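Local coordinates for protein Phl p 3 allergen (Phleum pratense, PDB 3FT1) that is a major grass pollen allergen recognised by IgE, a secreted beta-barrel protein related to the C-terminal domain of expansins, at residues 25-38 with 61-75. Sequence-based numbering, arbitrary orientation.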
loop_
_atom_site.group_PDB
_atom_site.type_symbol
_atom_site.label_atom_id
_atom_site.label_comp_id
_atom_site.label_asym_id
_atom_site.label_seq_id
_atom_site.Cartn_x
_atom_site.Cartn_y
_atom_site.Cartn_z
ATOM N N ARG A 25 -6.239 -7.995 -10.443
ATOM C CA ARG A 25 -7.440 -8.779 -10.172
ATOM C C ARG A 25 -8.226 -8.866 -11.469
ATOM O O ARG A 25 -8.732 -7.861 -11.949
ATOM C CB ARG A 25 -8.314 -8.139 -9.089
ATOM C CG ARG A 25 -9.514 -9.017 -8.738
ATOM C CD ARG A 25 -10.420 -8.466 -7.645
ATOM N NE ARG A 25 -11.315 -9.536 -7.207
ATOM C CZ ARG A 25 -12.558 -9.721 -7.647
ATOM N NH1 ARG A 25 -13.104 -8.879 -8.515
ATOM N NH2 ARG A 25 -13.265 -10.748 -7.205
ATOM N N PRO A 26 -8.330 -10.071 -12.035
ATOM C CA PRO A 26 -8.935 -10.221 -13.361
ATOM C C PRO A 26 -10.265 -9.488 -13.485
ATOM O O PRO A 26 -11.157 -9.657 -12.649
ATOM C CB PRO A 26 -9.140 -11.734 -13.480
ATOM C CG PRO A 26 -8.102 -12.326 -12.604
ATOM C CD PRO A 26 -7.936 -11.366 -11.451
ATOM N N GLY A 27 -10.383 -8.671 -14.527
ATOM C CA GLY A 27 -11.616 -7.966 -14.828
ATOM C C GLY A 27 -11.934 -6.832 -13.874
ATOM O O GLY A 27 -13.040 -6.296 -13.889
ATOM N N ASP A 28 -10.964 -6.465 -13.041
ATOM C CA ASP A 28 -11.193 -5.463 -11.997
ATOM C C ASP A 28 -9.980 -4.549 -11.940
ATOM O O ASP A 28 -8.962 -4.812 -12.579
ATOM C CB ASP A 28 -11.378 -6.161 -10.646
ATOM C CG ASP A 28 -12.318 -5.401 -9.698
ATOM O OD1 ASP A 28 -12.606 -4.203 -9.932
ATOM O OD2 ASP A 28 -12.759 -6.020 -8.704
ATOM N N SER A 29 -10.085 -3.467 -11.180
ATOM C CA SER A 29 -8.951 -2.570 -11.004
ATOM C C SER A 29 -9.040 -1.916 -9.641
ATOM O O SER A 29 -10.072 -1.962 -8.986
ATOM C CB SER A 29 -8.904 -1.508 -12.106
ATOM O OG SER A 29 -10.071 -0.701 -12.089
ATOM N N LEU A 30 -7.940 -1.315 -9.215
ATOM C CA LEU A 30 -7.874 -0.703 -7.901
ATOM C C LEU A 30 -8.663 0.602 -7.897
ATOM O O LEU A 30 -8.566 1.394 -8.835
ATOM C CB LEU A 30 -6.411 -0.437 -7.571
ATOM C CG LEU A 30 -5.962 -0.220 -6.136
ATOM C CD1 LEU A 30 -6.606 -1.224 -5.196
ATOM C CD2 LEU A 30 -4.437 -0.321 -6.094
ATOM N N ALA A 31 -9.445 0.824 -6.842
ATOM C CA ALA A 31 -10.185 2.065 -6.670
ATOM C C ALA A 31 -9.605 2.897 -5.527
ATOM O O ALA A 31 -9.363 4.099 -5.681
ATOM C CB ALA A 31 -11.658 1.780 -6.414
ATOM N N GLU A 32 -9.386 2.252 -4.382
ATOM C CA GLU A 32 -8.899 2.938 -3.185
ATOM C C GLU A 32 -7.783 2.121 -2.553
ATOM O O GLU A 32 -7.823 0.896 -2.571
ATOM C CB GLU A 32 -10.003 3.078 -2.134
ATOM C CG GLU A 32 -11.222 3.891 -2.504
ATOM C CD GLU A 32 -12.218 3.939 -1.344
ATOM O OE1 GLU A 32 -11.768 4.055 -0.180
ATOM O OE2 GLU A 32 -13.435 3.844 -1.592
ATOM N N VAL A 33 -6.806 2.808 -1.975
ATOM C CA VAL A 33 -5.794 2.170 -1.143
ATOM C C VAL A 33 -5.679 2.982 0.145
ATOM O O VAL A 33 -5.577 4.205 0.094
ATOM C CB VAL A 33 -4.419 2.191 -1.826
ATOM C CG1 VAL A 33 -3.352 1.607 -0.900
ATOM C CG2 VAL A 33 -4.464 1.445 -3.137
ATOM N N GLU A 34 -5.690 2.308 1.292
ATOM C CA GLU A 34 -5.488 2.988 2.565
ATOM C C GLU A 34 -4.383 2.323 3.350
ATOM O O GLU A 34 -4.158 1.126 3.226
ATOM C CB GLU A 34 -6.769 2.965 3.403
ATOM C CG GLU A 34 -7.929 3.654 2.755
ATOM C CD GLU A 34 -9.245 3.050 3.180
ATOM O OE1 GLU A 34 -9.431 1.836 2.951
ATOM O OE2 GLU A 34 -10.083 3.786 3.734
ATOM N N LEU A 35 -3.704 3.120 4.167
ATOM C CA LEU A 35 -2.657 2.631 5.042
ATOM C C LEU A 35 -3.141 2.596 6.488
ATOM O O LEU A 35 -3.819 3.507 6.939
ATOM C CB LEU A 35 -1.444 3.566 4.950
ATOM C CG LEU A 35 -0.463 3.442 6.115
ATOM C CD1 LEU A 35 0.373 2.197 5.911
ATOM C CD2 LEU A 35 0.409 4.672 6.221
ATOM N N ARG A 36 -2.797 1.538 7.210
ATOM C CA ARG A 36 -2.942 1.553 8.660
ATOM C C ARG A 36 -1.562 1.360 9.278
ATOM O O ARG A 36 -0.906 0.335 9.066
ATOM C CB ARG A 36 -3.915 0.472 9.144
ATOM C CG ARG A 36 -4.223 0.548 10.640
ATOM C CD ARG A 36 -5.217 -0.504 11.088
ATOM N NE ARG A 36 -4.673 -1.858 11.016
ATOM C CZ ARG A 36 -3.771 -2.349 11.861
ATOM N NH1 ARG A 36 -3.294 -1.598 12.844
ATOM N NH2 ARG A 36 -3.340 -3.592 11.723
ATOM N N GLN A 37 -1.103 2.362 10.018
ATOM C CA GLN A 37 0.189 2.253 10.675
ATOM C C GLN A 37 0.115 1.236 11.803
ATOM O O GLN A 37 -0.951 0.972 12.347
ATOM C CB GLN A 37 0.644 3.610 11.213
ATOM C CG GLN A 37 0.678 4.703 10.173
ATOM C CD GLN A 37 1.228 5.988 10.738
ATOM O OE1 GLN A 37 2.237 5.979 11.436
ATOM N NE2 GLN A 37 0.562 7.102 10.453
ATOM N N HIS A 38 1.253 0.644 12.139
ATOM C CA HIS A 38 1.313 -0.281 13.253
ATOM C C HIS A 38 0.909 0.439 14.538
ATOM O O HIS A 38 1.381 1.540 14.811
ATOM C CB HIS A 38 2.727 -0.846 13.403
ATOM C CG HIS A 38 2.877 -1.799 14.545
ATOM N ND1 HIS A 38 2.527 -3.132 14.454
ATOM C CD2 HIS A 38 3.334 -1.616 15.805
ATOM C CE1 HIS A 38 2.766 -3.725 15.608
ATOM N NE2 HIS A 38 3.257 -2.829 16.447
ATOM N N LEU A 61 6.269 7.732 9.936
ATOM C CA LEU A 61 5.304 6.655 9.842
ATOM C C LEU A 61 5.769 5.475 10.686
ATOM O O LEU A 61 6.968 5.191 10.793
ATOM C CB LEU A 61 5.123 6.253 8.378
ATOM C CG LEU A 61 4.577 7.358 7.472
ATOM C CD1 LEU A 61 4.794 7.028 6.010
ATOM C CD2 LEU A 61 3.101 7.583 7.751
ATOM N N VAL A 62 4.817 4.793 11.301
ATOM C CA VAL A 62 5.136 3.679 12.175
ATOM C C VAL A 62 4.687 2.370 11.535
ATOM O O VAL A 62 3.491 2.151 11.318
ATOM C CB VAL A 62 4.471 3.856 13.549
ATOM C CG1 VAL A 62 4.689 2.632 14.408
ATOM C CG2 VAL A 62 5.006 5.114 14.239
ATOM N N GLY A 63 5.658 1.513 11.224
ATOM C CA GLY A 63 5.392 0.222 10.619
ATOM C C GLY A 63 5.556 -0.918 11.600
ATOM O O GLY A 63 5.824 -0.687 12.779
ATOM N N PRO A 64 5.417 -2.163 11.119
ATOM C CA PRO A 64 5.169 -2.483 9.705
ATOM C C PRO A 64 3.802 -1.997 9.225
ATOM O O PRO A 64 2.871 -1.847 10.012
ATOM C CB PRO A 64 5.248 -4.010 9.664
ATOM C CG PRO A 64 5.062 -4.459 11.067
ATOM C CD PRO A 64 5.561 -3.367 11.953
ATOM N N PHE A 65 3.688 -1.758 7.927
ATOM C CA PHE A 65 2.510 -1.098 7.386
ATOM C C PHE A 65 1.486 -2.078 6.822
ATOM O O PHE A 65 1.841 -3.029 6.142
ATOM C CB PHE A 65 2.942 -0.098 6.314
ATOM C CG PHE A 65 3.940 0.915 6.810
ATOM C CD1 PHE A 65 3.566 1.870 7.735
ATOM C CD2 PHE A 65 5.252 0.896 6.365
ATOM C CE1 PHE A 65 4.480 2.798 8.204
ATOM C CE2 PHE A 65 6.176 1.822 6.833
ATOM C CZ PHE A 65 5.783 2.775 7.751
ATOM N N ASN A 66 0.215 -1.820 7.115
ATOM C CA ASN A 66 -0.904 -2.589 6.573
ATOM C C ASN A 66 -1.625 -1.774 5.513
ATOM O O ASN A 66 -1.679 -0.547 5.601
ATOM C CB ASN A 66 -1.871 -2.946 7.703
ATOM C CG ASN A 66 -1.148 -3.435 8.934
ATOM O OD1 ASN A 66 -0.614 -4.544 8.948
ATOM N ND2 ASN A 66 -1.096 -2.597 9.967
ATOM N N PHE A 67 -2.164 -2.448 4.504
ATOM C CA PHE A 67 -2.833 -1.768 3.399
ATOM C C PHE A 67 -4.200 -2.386 3.126
ATOM O O PHE A 67 -4.330 -3.605 3.050
ATOM C CB PHE A 67 -1.969 -1.824 2.132
ATOM C CG PHE A 67 -0.678 -1.063 2.260
ATOM C CD1 PHE A 67 -0.622 0.280 1.932
ATOM C CD2 PHE A 67 0.457 -1.679 2.761
ATOM C CE1 PHE A 67 0.558 1.002 2.082
ATOM C CE2 PHE A 67 1.643 -0.969 2.910
ATOM C CZ PHE A 67 1.693 0.370 2.567
ATOM N N ARG A 68 -5.209 -1.534 3.002
ATOM C CA ARG A 68 -6.549 -1.988 2.631
ATOM C C ARG A 68 -6.835 -1.527 1.222
ATOM O O ARG A 68 -6.702 -0.335 0.912
ATOM C CB ARG A 68 -7.610 -1.431 3.574
ATOM C CG ARG A 68 -9.028 -1.826 3.175
ATOM C CD ARG A 68 -10.001 -1.629 4.317
ATOM N NE ARG A 68 -10.263 -0.216 4.564
ATOM C CZ ARG A 68 -11.047 0.233 5.541
ATOM N NH1 ARG A 68 -11.641 -0.623 6.366
ATOM N NH2 ARG A 68 -11.239 1.534 5.693
ATOM N N PHE A 69 -7.216 -2.479 0.374
ATOM C CA PHE A 69 -7.593 -2.207 -1.007
ATOM C C PHE A 69 -9.098 -2.340 -1.200
ATOM O O PHE A 69 -9.719 -3.251 -0.659
ATOM C CB PHE A 69 -6.919 -3.205 -1.952
ATOM C CG PHE A 69 -5.417 -3.083 -2.003
ATOM C CD1 PHE A 69 -4.817 -2.150 -2.825
ATOM C CD2 PHE A 69 -4.612 -3.904 -1.238
ATOM C CE1 PHE A 69 -3.444 -2.033 -2.883
ATOM C CE2 PHE A 69 -3.233 -3.791 -1.292
ATOM C CZ PHE A 69 -2.654 -2.850 -2.117
ATOM N N MET A 70 -9.661 -1.442 -2.000
ATOM C CA MET A 70 -11.019 -1.595 -2.513
ATOM C C MET A 70 -10.948 -1.504 -4.023
ATOM O O MET A 70 -10.436 -0.521 -4.566
ATOM C CB MET A 70 -11.932 -0.494 -1.968
ATOM C CG MET A 70 -12.341 -0.701 -0.531
ATOM S SD MET A 70 -13.464 -2.105 -0.361
ATOM C CE MET A 70 -14.836 -1.567 -1.382
ATOM N N SER A 71 -11.417 -2.544 -4.704
ATOM C CA SER A 71 -11.423 -2.552 -6.167
ATOM C C SER A 71 -12.624 -1.777 -6.693
ATOM O O SER A 71 -13.560 -1.486 -5.942
ATOM C CB SER A 71 -11.462 -3.984 -6.700
ATOM O OG SER A 71 -12.770 -4.527 -6.610
ATOM N N LYS A 72 -12.599 -1.433 -7.979
ATOM C CA LYS A 72 -13.740 -0.774 -8.604
ATOM C C LYS A 72 -14.971 -1.661 -8.490
ATOM O O LYS A 72 -16.087 -1.174 -8.325
ATOM C CB LYS A 72 -13.462 -0.467 -10.081
ATOM C CG LYS A 72 -12.999 0.951 -10.357
ATOM C CD LYS A 72 -11.501 1.097 -10.200
ATOM C CE LYS A 72 -11.069 2.544 -10.403
ATOM N NZ LYS A 72 -11.542 3.095 -11.703
ATOM N N GLY A 73 -14.754 -2.968 -8.582
ATOM C CA GLY A 73 -15.827 -3.943 -8.477
ATOM C C GLY A 73 -16.321 -4.193 -7.061
ATOM O O GLY A 73 -17.251 -4.969 -6.851
ATOM N N GLY A 74 -15.698 -3.538 -6.085
ATOM C CA GLY A 74 -16.123 -3.629 -4.702
ATOM C C GLY A 74 -15.524 -4.793 -3.951
ATOM O O GLY A 74 -16.100 -5.273 -2.981
ATOM N N MET A 75 -14.365 -5.264 -4.404
ATOM C CA MET A 75 -13.663 -6.324 -3.704
ATOM C C MET A 75 -12.671 -5.717 -2.711
ATOM O O MET A 75 -11.854 -4.869 -3.074
ATOM C CB MET A 75 -12.916 -7.229 -4.683
ATOM C CG MET A 75 -11.992 -8.230 -3.995
ATOM S SD MET A 75 -12.929 -9.481 -3.085
ATOM C CE MET A 75 -11.623 -10.286 -2.166
HETATM O O HOH W 1 -9.309 0.988 0.519
HETATM O O HOH W 2 1.306 -3.542 11.801
#
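The guanidinium of R68 receives the carboxylate of E34 at its edge, near its own plane, and that of R36 carries N66 ND2 over one face, the guanidinium and amide planes only 16° apart. These two donor groups stack without hydrogen bonding; R36 NH1 bonds to S40 O, and N66 OD1 accepts from E81 N. At the far end the R25 guanidinium has M75 CB and CG over one face and D28 CB at its edge, while D28 OD2, bonded to NH1, stands out of the plane. On the opposite side of the sheet, L35 CD1 lies over a face of the F67 ring, 4.0 Å from F67 CE1, and also touches F65 CB. V33 runs alongside F69, its CG2 3.6 Å from F69 CD1.

These side chains sit on the antiparallel pair 30-36 and 65-71, neighbouring strands of the expansin C-terminal domain. A classic beta bulge interrupts the ladder where A31 N and E32 N both donate to M70 O, shifting the register by one residue. R68 grips E34 side-on: NE reaches OE1 at 2.7 Å from above the carboxylate plane, and NH2 reaches OE2 at 3.2 Å. R68 leaves its backbone with CG trans to N (chi1 177°) and bends at chi3, which lays it beside E34; R68 also makes a cation-pi contact with W43. A water links E34 OE1 to R68 O.

Between the type II turn 25-28 and the type I turn 71-74, D28 OD2 accepts from S71 OG at 2.6 Å and from R25 NH1 on opposite faces, while OD1 takes S29 N and offers its syn lone pair to G73 N at 2.8 Å. Q37 OE1 accepts V62 N at 2.8 Å, and its NE2 bonds to E44.

The pairing thus separates a charged, partly exposed face, E34 with R68, from an apolar one turned into the barrel, and D28, accepting four hydrogen bonds, ties two turns together, its negative charge probably stabilised by R25.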